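Local coordinates for N-acetyl-beta-D glucosaminidase (Rhizomucor miehei CAU432, PDB 4ZM6), which probably hydrolyses terminal N-acetyl-beta-D-glucosamine residues as a family 3 glycosidase, and binds acetyl-coenzyme A in a GCN5-related region consistent with glucosamine N-acetyltransferase activity, at residues S191-V195 with E271-V275. Residues are numbered along the deposited sequence; the frame is centred on the assembly and turned at random.
Sequences SHLDV and EMDAV
The helix-like turn at S191-L193 lies against the start of helix 273-276, the backbones closing to 5.1 Å between the CA atoms of H192 and M272 and to 4.8 Å between those of V195 and A274, with no hydrogen bond joining them. M272, the N-cap of that helix, bends at chi3 (85°) and brings its terminal methyl over one face of the imidazole, with M272 CE 3.8 Å from the centroid of the H192 ring and 22° off its normal, a CH-pi contact. A long, flexible thioether suits a methyl that must reach both the ring face and the neighbouring S191, whose CB is 3.6 Å from M272 CE. H192 ND1 is hydrogen-bonded to D190 OD1, which would limit rotation of the ring; the pair matches the Asp-His dyad of family 3 N-acetylglucosaminidases, so M272 probably packs on the dyad histidine. A274, with only a methyl, lets the helix start sit against the loop backbone, its CB 3.5 Å from S191 O and 4.4 Å from V195 CG2. D273 lays its CB beside the carbonyls of H192 and L193, and an acidic group in the first turn would be favourable near the positive end of the helix dipole. V195 N donates to D194 OD1 (3.0 Å), fixing that carboxylate against the next residue's backbone. Within the TIM-barrel-type glycosidase domain, the contact joins the loop between strand 178-181 and helix 202-207 to the short helix after strand 264-267, while H232, in the loop after strand 227-230, touches M272.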
ATOM      1  N   SER A 191     -12.298 -25.393 -15.573  1.00 93.44           N
ATOM      2  CA  SER A 191     -11.162 -25.546 -16.488  1.00 93.47           C
ATOM      3  C   SER A 191     -11.067 -26.960 -17.077  1.00 94.30           C
ATOM      4  O   SER A 191     -10.618 -27.138 -18.213  1.00 92.91           O
ATOM      5  CB  SER A 191      -9.853 -25.205 -15.760  1.00 93.38           C
ATOM      6  OG  SER A 191      -8.867 -24.723 -16.660  1.00 91.65           O
ATOM      7  N   HIS A 192     -11.484 -27.957 -16.296  1.00 97.40           N
ATOM      8  CA  HIS A 192     -11.407 -29.363 -16.708  1.00100.53           C
ATOM      9  C   HIS A 192     -12.420 -29.704 -17.808  1.00101.37           C
ATOM     10  O   HIS A 192     -12.137 -30.536 -18.674  1.00104.41           O
ATOM     11  CB  HIS A 192     -11.634 -30.299 -15.508  1.00 99.42           C
ATOM     12  CG  HIS A 192     -10.658 -30.106 -14.386  1.00 98.19           C
ATOM     13  ND1 HIS A 192     -10.942 -29.335 -13.279  1.00 97.27           N
ATOM     14  CD2 HIS A 192      -9.410 -30.596 -14.192  1.00 96.35           C
ATOM     15  CE1 HIS A 192      -9.908 -29.351 -12.456  1.00 95.38           C
ATOM     16  NE2 HIS A 192      -8.965 -30.109 -12.987  1.00 93.98           N
ATOM     17  N   LEU A 193     -13.585 -29.057 -17.767  1.00 99.70           N
ATOM     18  CA  LEU A 193     -14.687 -29.347 -18.692  1.00 97.89           C
ATOM     19  C   LEU A 193     -14.648 -28.464 -19.945  1.00 97.85           C
ATOM     20  O   LEU A 193     -14.579 -28.977 -21.064  1.00 98.97           O
ATOM     21  CB  LEU A 193     -16.036 -29.172 -17.980  1.00 96.38           C
ATOM     22  CG  LEU A 193     -16.205 -29.882 -16.629  1.00 95.05           C
ATOM     23  CD1 LEU A 193     -17.473 -29.411 -15.930  1.00 92.21           C
ATOM     24  CD2 LEU A 193     -16.205 -31.395 -16.799  1.00 95.14           C
ATOM     25  N   ASP A 194     -14.684 -27.146 -19.745  1.00 97.26           N
ATOM     26  CA  ASP A 194     -14.789 -26.176 -20.842  1.00 95.76           C
ATOM     27  C   ASP A 194     -13.672 -25.123 -20.752  1.00 92.56           C
ATOM     28  O   ASP A 194     -12.852 -25.163 -19.836  1.00 89.89           O
ATOM     29  CB  ASP A 194     -16.169 -25.503 -20.794  1.00 97.45           C
ATOM     30  CG  ASP A 194     -16.817 -25.373 -22.166  1.00100.14           C
ATOM     31  OD1 ASP A 194     -16.104 -25.096 -23.158  1.00 97.99           O
ATOM     32  OD2 ASP A 194     -18.055 -25.538 -22.243  1.00102.01           O
ATOM     33  N   VAL A 195     -13.642 -24.194 -21.710  1.00 91.78           N
ATOM     34  CA  VAL A 195     -12.647 -23.109 -21.733  1.00 87.55           C
ATOM     35  C   VAL A 195     -13.173 -21.876 -20.994  1.00 85.16           C
ATOM     36  O   VAL A 195     -14.133 -21.250 -21.449  1.00 84.91           O
ATOM     37  CB  VAL A 195     -12.284 -22.701 -23.178  1.00 84.76           C
ATOM     38  CG1 VAL A 195     -11.421 -21.446 -23.191  1.00 84.58           C
ATOM     39  CG2 VAL A 195     -11.565 -23.839 -23.882  1.00 86.27           C
ATOM     40  N   GLU A 271      -3.435 -31.939 -20.317  1.00 95.45           N
ATOM     41  CA  GLU A 271      -4.430 -32.925 -20.742  1.00 99.04           C
ATOM     42  C   GLU A 271      -5.862 -32.539 -20.371  1.00 99.12           C
ATOM     43  O   GLU A 271      -6.797 -33.282 -20.664  1.00 98.76           O
ATOM     44  CB  GLU A 271      -4.091 -34.300 -20.163  1.00102.46           C
ATOM     45  CG  GLU A 271      -2.782 -34.876 -20.689  1.00104.50           C
ATOM     46  CD  GLU A 271      -2.585 -36.340 -20.336  1.00105.90           C
ATOM     47  OE1 GLU A 271      -3.551 -36.993 -19.879  1.00107.15           O
ATOM     48  OE2 GLU A 271      -1.454 -36.843 -20.517  1.00103.61           O
ATOM     49  N   MET A 272      -6.038 -31.384 -19.734  1.00101.06           N
ATOM     50  CA  MET A 272      -7.375 -30.860 -19.465  1.00100.02           C
ATOM     51  C   MET A 272      -7.995 -30.436 -20.791  1.00102.69           C
ATOM     52  O   MET A 272      -7.278 -30.139 -21.758  1.00103.31           O
ATOM     53  CB  MET A 272      -7.314 -29.673 -18.502  1.00 98.12           C
ATOM     54  CG  MET A 272      -6.769 -30.020 -17.123  1.00 97.00           C
ATOM     55  SD  MET A 272      -6.049 -28.607 -16.266  1.00 91.22           S
ATOM     56  CE  MET A 272      -7.494 -27.881 -15.503  1.00 88.28           C
ATOM     57  N   ASP A 273      -9.322 -30.411 -20.841  1.00102.98           N
ATOM     58  CA  ASP A 273     -10.031 -30.133 -22.093  1.00104.85           C
ATOM     59  C   ASP A 273      -9.795 -28.711 -22.610  1.00103.14           C
ATOM     60  O   ASP A 273      -9.870 -28.469 -23.816  1.00106.33           O
ATOM     61  CB  ASP A 273     -11.536 -30.399 -21.947  1.00104.54           C
ATOM     62  CG  ASP A 273     -11.864 -31.883 -21.787  1.00102.47           C
ATOM     63  OD1 ASP A 273     -11.138 -32.733 -22.355  1.00 99.10           O
ATOM     64  OD2 ASP A 273     -12.859 -32.196 -21.100  1.00 95.92           O
ATOM     65  N   ALA A 274      -9.496 -27.784 -21.704  1.00100.24           N
ATOM     66  CA  ALA A 274      -9.206 -26.399 -22.076  1.00 95.20           C
ATOM     67  C   ALA A 274      -8.026 -26.258 -23.046  1.00 91.50           C
ATOM     68  O   ALA A 274      -7.970 -25.293 -23.804  1.00 87.13           O
ATOM     69  CB  ALA A 274      -8.965 -25.564 -20.827  1.00 95.06           C
ATOM     70  N   VAL A 275      -7.082 -27.196 -23.008  1.00 92.28           N
ATOM     71  CA  VAL A 275      -5.977 -27.203 -23.969  1.00 97.14           C
ATOM     72  C   VAL A 275      -5.955 -28.445 -24.865  1.00102.88           C
ATOM     73  O   VAL A 275      -5.352 -28.405 -25.937  1.00112.61           O
ATOM     74  CB  VAL A 275      -4.610 -27.066 -23.267  1.00 98.36           C
ATOM     75  CG1 VAL A 275      -4.084 -28.423 -22.836  1.00 98.78           C
ATOM     76  CG2 VAL A 275      -3.597 -26.386 -24.178  1.00 98.71           C
TER